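Local structure of synaptotagmin-4 (Rattus norvegicus, 1W15) at residues R16-T28 with P140-D152. The protein is a synaptotagmin of vesicle membranes that does not bind calcium as its relatives do and acts in the mobility of neuronal dense core vesicles through KIF1A. Sequence-based numbering, arbitrary orientation. Where two conformers were deposited one is given.
Sequences RGELLVSLCYQST and PRRQIAKWHMLCD. With CA (calcium ion), chain D.
Arg-16 lays its extended chain along Cys-151 and Asp-152; Asp-152 OD1 lies over a face of the Arg-16 guanidinium, 3.3 Å from NH2, and binds a calcium ion at 2.5 Å together with Gly-153. At Gly-17 the backbone angles would jam a side chain against the preceding carbonyl; its O receives Leu-150 N at 2.9 Å. Glu-18 sends CG to within 3.4 Å of Met-149 SD, a flexible thioether folded back by its bent chain, while its carboxylate pairs with Arg-40. Leu-19, on the inward face, sets CB against Leu-150 CD2; Leu-20, on the other, makes a CH-pi contact, its CB 3.4 Å from the centroid of the Trp-147 six-membered ring, almost on the normal. With CG beside the backbone N (chi1 -81°), the broad indole lies back across the neighbouring strand, and Arg-40 adds a cation-pi contact. Replacing this indole by an alanine is likely to take the aromatic face from Leu-20 CB and leave Arg-40 without its cation-pi partner. Val-21 brings CG2 within 3.9 Å of His-148 CD2, on a ring that both nitrogens fix, through Ser-128 and His-132. Slender Ser-22 and Ala-145 meet at 3.8 Å between their CB atoms. Beyond Leu-23, paired with Ile-144, Tyr-25 O takes Arg-141 N, and Arg-141 NH1 reaches Ser-27 OG at 2.9 Å. Paired backbone amides and carbonyls thus join the first and last strands of this C2B beta-sandwich, Leu-19 and Val-21 meeting strand 98-106, Leu-23 strand 114-121, and Lys-146 pairing with Glu-135.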
# COMPACT_ATOMS: atom_id res chain seq x y z
N ARG A 16 -12.19 -4.58 22.63
CA ARG A 16 -11.03 -3.68 22.32
C ARG A 16 -10.80 -3.40 20.84
O ARG A 16 -9.87 -2.65 20.50
CB ARG A 16 -9.72 -4.18 22.96
CG ARG A 16 -9.89 -4.46 24.45
CD ARG A 16 -8.60 -4.46 25.24
NE ARG A 16 -8.82 -4.31 26.68
CZ ARG A 16 -9.29 -3.21 27.26
NH1 ARG A 16 -9.63 -2.15 26.50
NH2 ARG A 16 -9.46 -3.15 28.58
N GLY A 17 -11.59 -4.00 19.95
CA GLY A 17 -11.39 -3.70 18.56
C GLY A 17 -10.35 -4.56 17.87
O GLY A 17 -9.82 -5.53 18.42
N GLU A 18 -10.09 -4.22 16.62
CA GLU A 18 -9.20 -5.00 15.74
C GLU A 18 -8.26 -4.10 14.97
O GLU A 18 -8.60 -2.94 14.70
CB GLU A 18 -10.01 -5.75 14.69
CG GLU A 18 -10.89 -6.88 15.17
CD GLU A 18 -11.72 -7.42 14.02
OE1 GLU A 18 -11.16 -8.08 13.14
OE2 GLU A 18 -12.93 -7.18 14.02
N LEU A 19 -7.12 -4.65 14.55
CA LEU A 19 -6.08 -3.88 13.89
C LEU A 19 -5.57 -4.70 12.72
O LEU A 19 -5.31 -5.91 12.85
CB LEU A 19 -4.91 -3.58 14.83
CG LEU A 19 -3.80 -2.68 14.24
CD1 LEU A 19 -4.34 -1.26 14.03
CD2 LEU A 19 -2.52 -2.64 15.14
N LEU A 20 -5.54 -4.06 11.55
CA LEU A 20 -5.10 -4.75 10.32
C LEU A 20 -3.66 -4.30 10.03
O LEU A 20 -3.38 -3.08 9.91
CB LEU A 20 -6.03 -4.34 9.16
CG LEU A 20 -5.66 -4.86 7.78
CD1 LEU A 20 -5.75 -6.40 7.71
CD2 LEU A 20 -6.63 -4.19 6.72
N VAL A 21 -2.75 -5.27 9.92
CA VAL A 21 -1.33 -4.92 9.75
C VAL A 21 -0.74 -5.84 8.68
O VAL A 21 -1.29 -6.93 8.45
CB VAL A 21 -0.48 -5.01 11.05
CG1 VAL A 21 -0.94 -3.94 12.10
CG2 VAL A 21 -0.45 -6.45 11.64
N SER A 22 0.26 -5.36 7.95
CA SER A 22 0.92 -6.20 6.94
C SER A 22 2.41 -6.14 7.21
O SER A 22 2.93 -5.05 7.55
CB SER A 22 0.61 -5.68 5.52
OG SER A 22 1.18 -6.51 4.54
N LEU A 23 3.11 -7.28 7.10
CA LEU A 23 4.55 -7.28 7.36
C LEU A 23 5.24 -8.06 6.25
O LEU A 23 4.59 -8.93 5.65
CB LEU A 23 4.87 -7.92 8.72
CG LEU A 23 4.56 -7.10 10.02
CD1 LEU A 23 3.14 -7.27 10.40
CD2 LEU A 23 5.48 -7.54 11.17
N CYS A 24 6.50 -7.70 5.96
CA CYS A 24 7.31 -8.38 4.94
C CYS A 24 8.75 -8.43 5.45
O CYS A 24 9.33 -7.38 5.78
CB CYS A 24 7.29 -7.61 3.61
SG CYS A 24 8.30 -8.38 2.37
N TYR A 25 9.33 -9.64 5.54
CA TYR A 25 10.71 -9.79 6.00
C TYR A 25 11.62 -9.95 4.76
O TYR A 25 11.52 -10.91 4.00
CB TYR A 25 10.85 -11.03 6.89
CG TYR A 25 12.26 -11.35 7.37
CD1 TYR A 25 13.13 -10.34 7.78
CD2 TYR A 25 12.72 -12.69 7.44
CE1 TYR A 25 14.43 -10.62 8.23
CE2 TYR A 25 14.03 -12.98 7.91
CZ TYR A 25 14.87 -11.94 8.29
OH TYR A 25 16.15 -12.17 8.74
N GLN A 26 12.46 -8.94 4.57
CA GLN A 26 13.45 -8.89 3.48
C GLN A 26 14.68 -9.67 4.03
O GLN A 26 15.66 -9.06 4.46
CB GLN A 26 13.69 -7.38 3.03
CG GLN A 26 12.47 -6.43 2.94
CD GLN A 26 12.51 -5.27 1.92
OE1 GLN A 26 11.53 -4.53 1.80
NE2 GLN A 26 13.51 -4.97 1.09
N SER A 27 14.61 -11.02 3.99
CA SER A 27 15.64 -11.85 4.64
C SER A 27 17.10 -11.61 4.20
O SER A 27 18.02 -11.68 5.04
CB SER A 27 15.33 -13.36 4.56
OG SER A 27 15.53 -13.89 3.26
N THR A 28 17.31 -11.34 2.91
CA THR A 28 18.70 -11.12 2.40
C THR A 28 19.24 -9.74 2.78
O THR A 28 20.44 -9.50 2.70
CB THR A 28 18.81 -11.27 0.87
OG1 THR A 28 18.00 -10.28 0.22
CG2 THR A 28 18.23 -12.58 0.41
N PRO A 140 9.78 -15.27 3.47
CA PRO A 140 10.51 -14.02 3.37
C PRO A 140 10.25 -13.39 2.00
O PRO A 140 9.96 -14.12 1.05
CB PRO A 140 11.97 -14.42 3.60
CG PRO A 140 12.00 -15.92 3.30
CD PRO A 140 10.68 -16.43 3.67
N ARG A 141 10.19 -12.05 1.97
CA ARG A 141 9.89 -11.24 0.76
C ARG A 141 8.43 -11.23 0.34
O ARG A 141 8.10 -10.59 -0.66
CB ARG A 141 10.80 -11.61 -0.46
CG ARG A 141 12.25 -11.19 -0.28
CD ARG A 141 13.28 -11.81 -1.33
NE ARG A 141 13.25 -13.28 -1.21
CZ ARG A 141 13.85 -13.96 -0.27
NH1 ARG A 141 14.60 -13.35 0.62
NH2 ARG A 141 13.66 -15.24 -0.18
N ARG A 142 7.54 -11.92 1.05
CA ARG A 142 6.13 -11.81 0.74
C ARG A 142 5.48 -10.85 1.76
O ARG A 142 5.81 -10.88 2.93
CB ARG A 142 5.38 -13.13 0.82
CG ARG A 142 5.83 -14.16 -0.25
CD ARG A 142 6.29 -13.58 -1.65
NE ARG A 142 6.93 -14.64 -2.44
CZ ARG A 142 8.26 -14.86 -2.55
NH1 ARG A 142 9.14 -14.08 -1.98
NH2 ARG A 142 8.70 -15.88 -3.28
N GLN A 143 4.72 -9.87 1.30
CA GLN A 143 4.01 -9.01 2.26
C GLN A 143 2.79 -9.80 2.64
O GLN A 143 2.13 -10.35 1.77
CB GLN A 143 3.57 -7.71 1.63
CG GLN A 143 4.41 -6.55 2.02
CD GLN A 143 3.75 -5.68 3.05
OE1 GLN A 143 3.72 -6.02 4.23
NE2 GLN A 143 3.26 -4.50 2.62
N ILE A 144 2.53 -9.93 3.94
CA ILE A 144 1.37 -10.68 4.38
C ILE A 144 0.57 -9.76 5.32
O ILE A 144 1.17 -9.15 6.20
CB ILE A 144 1.79 -11.95 5.14
CG1 ILE A 144 2.74 -12.83 4.31
CG2 ILE A 144 0.54 -12.75 5.63
CD1 ILE A 144 3.59 -13.79 5.19
N ALA A 145 -0.74 -9.70 5.10
CA ALA A 145 -1.69 -8.83 5.88
C ALA A 145 -2.69 -9.67 6.64
O ALA A 145 -3.19 -10.68 6.09
CB ALA A 145 -2.41 -7.87 4.95
N LYS A 146 -2.97 -9.32 7.92
CA LYS A 146 -3.97 -10.05 8.71
C LYS A 146 -4.62 -9.07 9.68
O LYS A 146 -3.94 -8.15 10.16
CB LYS A 146 -3.38 -11.16 9.59
CG LYS A 146 -2.56 -12.21 8.85
CD LYS A 146 -2.35 -13.51 9.72
CE LYS A 146 -1.55 -14.56 8.91
NZ LYS A 146 -2.20 -14.75 7.55
N TRP A 147 -5.89 -9.31 9.93
CA TRP A 147 -6.64 -8.69 11.04
C TRP A 147 -6.33 -9.41 12.34
O TRP A 147 -6.24 -10.65 12.37
CB TRP A 147 -8.14 -8.80 10.78
CG TRP A 147 -8.70 -7.76 9.84
CD1 TRP A 147 -9.16 -7.95 8.54
CD2 TRP A 147 -8.91 -6.37 10.15
NE1 TRP A 147 -9.61 -6.75 8.03
CE2 TRP A 147 -9.52 -5.78 9.00
CE3 TRP A 147 -8.65 -5.57 11.30
CZ2 TRP A 147 -9.87 -4.39 8.94
CZ3 TRP A 147 -9.02 -4.22 11.26
CH2 TRP A 147 -9.60 -3.63 10.06
N HIS A 148 -6.15 -8.66 13.43
CA HIS A 148 -5.91 -9.23 14.75
C HIS A 148 -6.83 -8.56 15.75
O HIS A 148 -6.99 -7.35 15.67
CB HIS A 148 -4.51 -8.93 15.21
CG HIS A 148 -3.47 -9.58 14.38
ND1 HIS A 148 -3.02 -10.86 14.63
CD2 HIS A 148 -2.79 -9.14 13.29
CE1 HIS A 148 -2.08 -11.18 13.75
NE2 HIS A 148 -1.92 -10.16 12.93
N MET A 149 -7.36 -9.32 16.70
CA MET A 149 -8.05 -8.72 17.88
C MET A 149 -7.01 -8.04 18.76
O MET A 149 -5.90 -8.53 18.92
CB MET A 149 -8.80 -9.78 18.70
CG MET A 149 -9.88 -10.60 17.92
SD MET A 149 -11.23 -9.57 17.25
CE MET A 149 -11.86 -8.71 18.69
N LEU A 150 -7.36 -6.88 19.31
CA LEU A 150 -6.51 -6.17 20.23
C LEU A 150 -6.74 -6.68 21.66
O LEU A 150 -7.85 -7.09 22.00
CB LEU A 150 -6.83 -4.66 20.15
CG LEU A 150 -6.41 -4.05 18.80
CD1 LEU A 150 -7.06 -2.71 18.54
CD2 LEU A 150 -4.89 -3.87 18.73
N CYS A 151 -5.69 -6.69 22.46
CA CYS A 151 -5.76 -7.02 23.88
C CYS A 151 -5.63 -5.78 24.74
O CYS A 151 -5.27 -4.71 24.28
CB CYS A 151 -4.60 -7.90 24.26
SG CYS A 151 -4.87 -9.47 23.48
N ASP A 152 -5.90 -5.97 26.04
CA ASP A 152 -5.64 -4.93 27.03
C ASP A 152 -4.14 -4.58 27.04
O ASP A 152 -3.28 -5.47 26.96
CB ASP A 152 -6.09 -5.43 28.41
CG ASP A 152 -5.88 -4.38 29.50
OD1 ASP A 152 -6.22 -3.18 29.28
OD2 ASP A 152 -5.36 -4.67 30.61
CA CA D . -4.97 -1.40 30.47
O HOH W 1 15.29 -10.21 0.99